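Local coordinates for protein chinitase A (Streptomyces coelicolor, PDB 3EBV) that probably hydrolyses internal glycosidic linkages of chitin, this chain being the family 18 catalytic barrel of a longer secreted enzyme, at residues V20-I23 / S24-P27; M269-S272 / T273-A277. One frame throughout, in Å; residues are numbered along the deposited sequence.

Interaction 1 of 2, residues V20-I23 / S24-P27; sequences VQKI and SDVP
Asp25 folds back over the turn and grips Lys22 through two hydrogen bonds. Asp25 OD2 accepts from the backbone N of Lys22 at 2.8 Å, met on the anti side and 30° out of the carboxylate plane. In return the backbone N of Asp25 donates to Lys22 O at 3.0 Å. A chi1 of -66° puts CG of the aspartate beside its own backbone N and brings OD2 back to Lys22 N, and the lysine is thus held at both its N and its O by one residue. The next turn repeats the main-chain part: Val26 N donates to Ile23 O at 3.1 Å. Two successive bonds of this i to i+3 kind define the short 3-10 segment.

Packing fills in around these bonds. The extended side chain of Gln21 passes the aspartate with its CB 3.9 Å from Asp25 CB, the amide and carboxylate planes only 30° apart. Its polar end serves another partner, OE1 being bonded to Thr273. On the other flank Lys22 CB rests 3.5 Å from Ser24 OG, while the lysine chain runs outward: Lys22 NZ ends 6.4 Å from Asp25 OD2, too far for a salt bridge. Val26 lays CG2 against the carbonyl oxygen of Ile23.

The turn belongs to the loop that follows the first barrel strand, 6-12, and leads to strand 32-40. Ile23 is pressed between Trp11 and the helix 61-73, against Phe64 and Lys71; Trp11 NE1 bonds to Gln21 O, and Lys71 reaches Val26 O. Gln21 and Val26 turn to the helix 273-278.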
loop_
_atom_site.group_PDB
_atom_site.type_symbol
_atom_site.label_atom_id
_atom_site.label_comp_id
_atom_site.label_asym_id
_atom_site.label_seq_id
_atom_site.Cartn_x
_atom_site.Cartn_y
_atom_site.Cartn_z
ATOM N N VAL A 20 -18.344 -5.601 -6.558
ATOM C CA VAL A 20 -17.481 -5.768 -7.709
ATOM C C VAL A 20 -17.363 -4.464 -8.459
ATOM O O VAL A 20 -18.358 -3.744 -8.666
ATOM C CB VAL A 20 -18.026 -6.904 -8.650
ATOM C CG1 VAL A 20 -17.282 -6.916 -9.981
ATOM C CG2 VAL A 20 -17.861 -8.239 -7.959
ATOM N N GLN A 21 -16.127 -4.145 -8.867
ATOM C CA GLN A 21 -15.842 -2.897 -9.545
ATOM C C GLN A 21 -14.960 -3.103 -10.761
ATOM O O GLN A 21 -14.042 -3.930 -10.719
ATOM C CB GLN A 21 -15.084 -1.900 -8.624
ATOM C CG GLN A 21 -15.856 -1.454 -7.384
ATOM C CD GLN A 21 -15.076 -0.445 -6.576
ATOM O OE1 GLN A 21 -13.921 -0.707 -6.211
ATOM N NE2 GLN A 21 -15.698 0.695 -6.252
ATOM N N LYS A 22 -15.221 -2.323 -11.810
ATOM C CA LYS A 22 -14.210 -2.103 -12.853
ATOM C C LYS A 22 -13.227 -1.067 -12.320
ATOM O O LYS A 22 -13.534 -0.342 -11.360
ATOM C CB LYS A 22 -14.853 -1.600 -14.151
ATOM C CG LYS A 22 -15.827 -2.629 -14.730
ATOM C CD LYS A 22 -16.542 -2.092 -15.955
ATOM C CE LYS A 22 -17.434 -3.168 -16.551
ATOM N NZ LYS A 22 -18.330 -2.678 -17.651
ATOM N N ILE A 23 -12.058 -0.965 -12.939
ATOM C CA ILE A 23 -11.153 0.128 -12.577
ATOM C C ILE A 23 -11.859 1.482 -12.725
ATOM O O ILE A 23 -11.631 2.392 -11.941
ATOM C CB ILE A 23 -9.845 0.062 -13.435
ATOM C CG1 ILE A 23 -8.979 -1.139 -12.988
ATOM C CG2 ILE A 23 -9.090 1.412 -13.446
ATOM C CD1 ILE A 23 -8.241 -0.931 -11.604
ATOM N N SER A 24 -12.703 1.641 -13.747
ATOM C CA SER A 24 -13.398 2.915 -13.994
ATOM C C SER A 24 -14.399 3.260 -12.885
ATOM O O SER A 24 -14.813 4.422 -12.780
ATOM C CB SER A 24 -14.159 2.845 -15.321
ATOM O OG SER A 24 -15.058 1.740 -15.299
ATOM N N ASP A 25 -14.776 2.280 -12.053
ATOM C CA ASP A 25 -15.684 2.561 -10.941
ATOM C C ASP A 25 -14.983 3.114 -9.696
ATOM O O ASP A 25 -15.630 3.575 -8.759
ATOM C CB ASP A 25 -16.425 1.300 -10.492
ATOM C CG ASP A 25 -17.373 0.758 -11.548
ATOM O OD1 ASP A 25 -18.098 1.584 -12.156
ATOM O OD2 ASP A 25 -17.388 -0.483 -11.692
ATOM N N VAL A 26 -13.655 2.989 -9.648
ATOM C CA VAL A 26 -12.920 3.422 -8.455
ATOM C C VAL A 26 -13.092 4.930 -8.233
ATOM O O VAL A 26 -12.886 5.718 -9.152
ATOM C CB VAL A 26 -11.421 3.064 -8.570
ATOM C CG1 VAL A 26 -10.612 3.713 -7.412
ATOM C CG2 VAL A 26 -11.259 1.527 -8.594
ATOM N N PRO A 27 -13.498 5.332 -7.011
ATOM C CA PRO A 27 -13.660 6.768 -6.709
ATOM C C PRO A 27 -12.472 7.651 -7.064
ATOM O O PRO A 27 -11.312 7.215 -6.965
ATOM C CB PRO A 27 -13.918 6.797 -5.198
ATOM C CG PRO A 27 -14.626 5.436 -4.918
ATOM C CD PRO A 27 -13.948 4.467 -5.896
#

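Interaction 2 of 2, residues M269-S272 / T273-A277; sequences MTWS and TNWDA
Trp271 and Trp275 lean toward each other obliquely, one on each side of the strand-to-helix turn. Their five-membered rings have centroids 5.7 Å apart and planes at 56°, neither stacked nor edge-to-face. Trp271 NE1 comes up to the edge of the Trp275 ring, 4.0 Å from CD1 and near its plane. One water takes both indole N-H groups, at 2.9 Å from Trp271 NE1 and 2.9 Å from Trp275 NE1, and lies in the plane of the Trp271 ring. This shared acceptor helps fix the rotation of the two rings.

Ser272 lies to one side of the pair, its CB over the centre of one face of Trp271 and its OG against Trp275 CD1. A chi1 of 60° swings its hydroxyl toward the helix, where Ser272 OG, as N-cap, accepts from Trp275 N at 3.1 Å, nearly straight at 169°; OG also bonds to Gln12. Ser272 O takes the Asp276 N-H at 2.9 Å, the first regular helical bond. A cis peptide joins Trp271 to Ser272. In family 18 relatives a tryptophan with such a bond, closing the last barrel strand, floors the sugar-binding cleft, and Trp271 is consistent with that role.

Strand 267-271 is flanked by 6-12 and 219-224, closing the barrel. Helix 273-278 then turns Asp276 to Ser284 and Trp283 of the helix 282-292.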
loop_
_atom_site.group_PDB
_atom_site.type_symbol
_atom_site.label_atom_id
_atom_site.label_comp_id
_atom_site.label_asym_id
_atom_site.label_seq_id
_atom_site.Cartn_x
_atom_site.Cartn_y
_atom_site.Cartn_z
HETATM N N MSE A 269 -4.003 4.963 3.152
HETATM C CA MSE A 269 -4.216 3.823 2.236
HETATM C C MSE A 269 -5.395 3.029 2.784
HETATM O O MSE A 269 -5.633 3.004 4.002
HETATM C CB MSE A 269 -2.961 2.933 2.207
HETATM C CG MSE A 269 -3.146 1.621 1.418
HETATM SE SE MSE A 269 -3.905 0.167 2.572
HETATM C CE MSE A 269 -2.238 -0.650 3.198
ATOM N N THR A 270 -6.156 2.356 1.894
ATOM C CA THR A 270 -7.168 1.418 2.410
ATOM C C THR A 270 -7.282 0.114 1.611
ATOM O O THR A 270 -7.149 0.092 0.359
ATOM C CB THR A 270 -8.556 2.083 2.536
ATOM O OG1 THR A 270 -9.424 1.260 3.333
ATOM C CG2 THR A 270 -9.187 2.310 1.181
ATOM N N TRP A 271 -7.526 -0.946 2.394
ATOM C CA TRP A 271 -8.000 -2.223 1.850
ATOM C C TRP A 271 -9.505 -2.223 2.113
ATOM O O TRP A 271 -9.901 -2.251 3.294
ATOM C CB TRP A 271 -7.345 -3.363 2.616
ATOM C CG TRP A 271 -7.894 -4.689 2.134
ATOM C CD1 TRP A 271 -8.899 -5.410 2.729
ATOM C CD2 TRP A 271 -7.506 -5.396 0.954
ATOM N NE1 TRP A 271 -9.163 -6.552 1.967
ATOM C CE2 TRP A 271 -8.308 -6.567 0.891
ATOM C CE3 TRP A 271 -6.545 -5.161 -0.040
ATOM C CZ2 TRP A 271 -8.185 -7.500 -0.162
ATOM C CZ3 TRP A 271 -6.418 -6.072 -1.075
ATOM C CH2 TRP A 271 -7.233 -7.238 -1.119
ATOM N N SER A 272 -10.377 -2.164 1.087
ATOM C CA SER A 272 -10.089 -2.086 -0.346
ATOM C C SER A 272 -11.115 -1.113 -0.949
ATOM O O SER A 272 -12.101 -0.758 -0.299
ATOM C CB SER A 272 -10.284 -3.462 -1.026
ATOM O OG SER A 272 -11.648 -3.874 -0.842
ATOM N N THR A 273 -10.926 -0.722 -2.201
ATOM C CA THR A 273 -11.925 0.131 -2.880
ATOM C C THR A 273 -13.291 -0.596 -2.902
ATOM O O THR A 273 -14.339 0.048 -2.773
ATOM C CB THR A 273 -11.469 0.540 -4.298
ATOM O OG1 THR A 273 -11.390 -0.613 -5.137
ATOM C CG2 THR A 273 -10.058 1.170 -4.253
ATOM N N ASN A 274 -13.249 -1.912 -3.010
ATOM C CA ASN A 274 -14.515 -2.704 -3.108
ATOM C C ASN A 274 -15.269 -2.656 -1.808
ATOM O O ASN A 274 -16.508 -2.442 -1.791
ATOM C CB ASN A 274 -14.170 -4.146 -3.504
ATOM C CG ASN A 274 -13.322 -4.200 -4.755
ATOM O OD1 ASN A 274 -12.080 -4.031 -4.712
ATOM N ND2 ASN A 274 -13.972 -4.446 -5.903
ATOM N N TRP A 275 -14.559 -2.848 -0.685
ATOM C CA TRP A 275 -15.231 -2.742 0.600
ATOM C C TRP A 275 -15.660 -1.290 0.867
ATOM O O TRP A 275 -16.730 -1.060 1.450
ATOM C CB TRP A 275 -14.347 -3.258 1.731
ATOM C CG TRP A 275 -14.165 -4.736 1.756
ATOM C CD1 TRP A 275 -12.988 -5.413 1.691
ATOM C CD2 TRP A 275 -15.193 -5.728 1.866
ATOM N NE1 TRP A 275 -13.199 -6.775 1.775
ATOM C CE2 TRP A 275 -14.553 -6.996 1.865
ATOM C CE3 TRP A 275 -16.598 -5.669 2.000
ATOM C CZ2 TRP A 275 -15.269 -8.224 1.958
ATOM C CZ3 TRP A 275 -17.318 -6.896 2.066
ATOM C CH2 TRP A 275 -16.641 -8.147 2.066
ATOM N N ASP A 276 -14.877 -0.311 0.400
ATOM C CA ASP A 276 -15.288 1.107 0.550
ATOM C C ASP A 276 -16.664 1.324 -0.142
ATOM O O ASP A 276 -17.570 1.934 0.436
ATOM C CB ASP A 276 -14.158 1.976 -0.058
ATOM C CG ASP A 276 -14.356 3.506 0.044
ATOM O OD1 ASP A 276 -14.884 4.010 1.067
ATOM O OD2 ASP A 276 -13.902 4.147 -0.951
ATOM N N ALA A 277 -16.805 0.754 -1.337
ATOM C CA ALA A 277 -18.055 0.895 -2.140
ATOM C C ALA A 277 -19.223 0.211 -1.433
ATOM O O ALA A 277 -20.339 0.779 -1.393
ATOM C CB ALA A 277 -17.857 0.304 -3.512
HETATM O O HOH W 1 -11.075 -8.661 2.455
#

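The two turns lie side by side, centres about 11 Å apart, beyond the ends of barrel strands 6-12 and 267-271, which pair with each other. They meet directly: Gln21 OE1 and Thr273 OG1 are 2.8 Å apart, a probable hydrogen bond, and Gln21 NE2 packs on Ala277 CB. Interaction 2 is the buried one, at a strand-to-helix junction where a serine caps the helix and two indoles share a water. Interaction 1 sits farther out, half exposed, and relies on an acidic side chain and short main-chain turns. Strand 6-12 serves both: Trp11 touches residues of each, and Gln12 bonds Ser272 in the second.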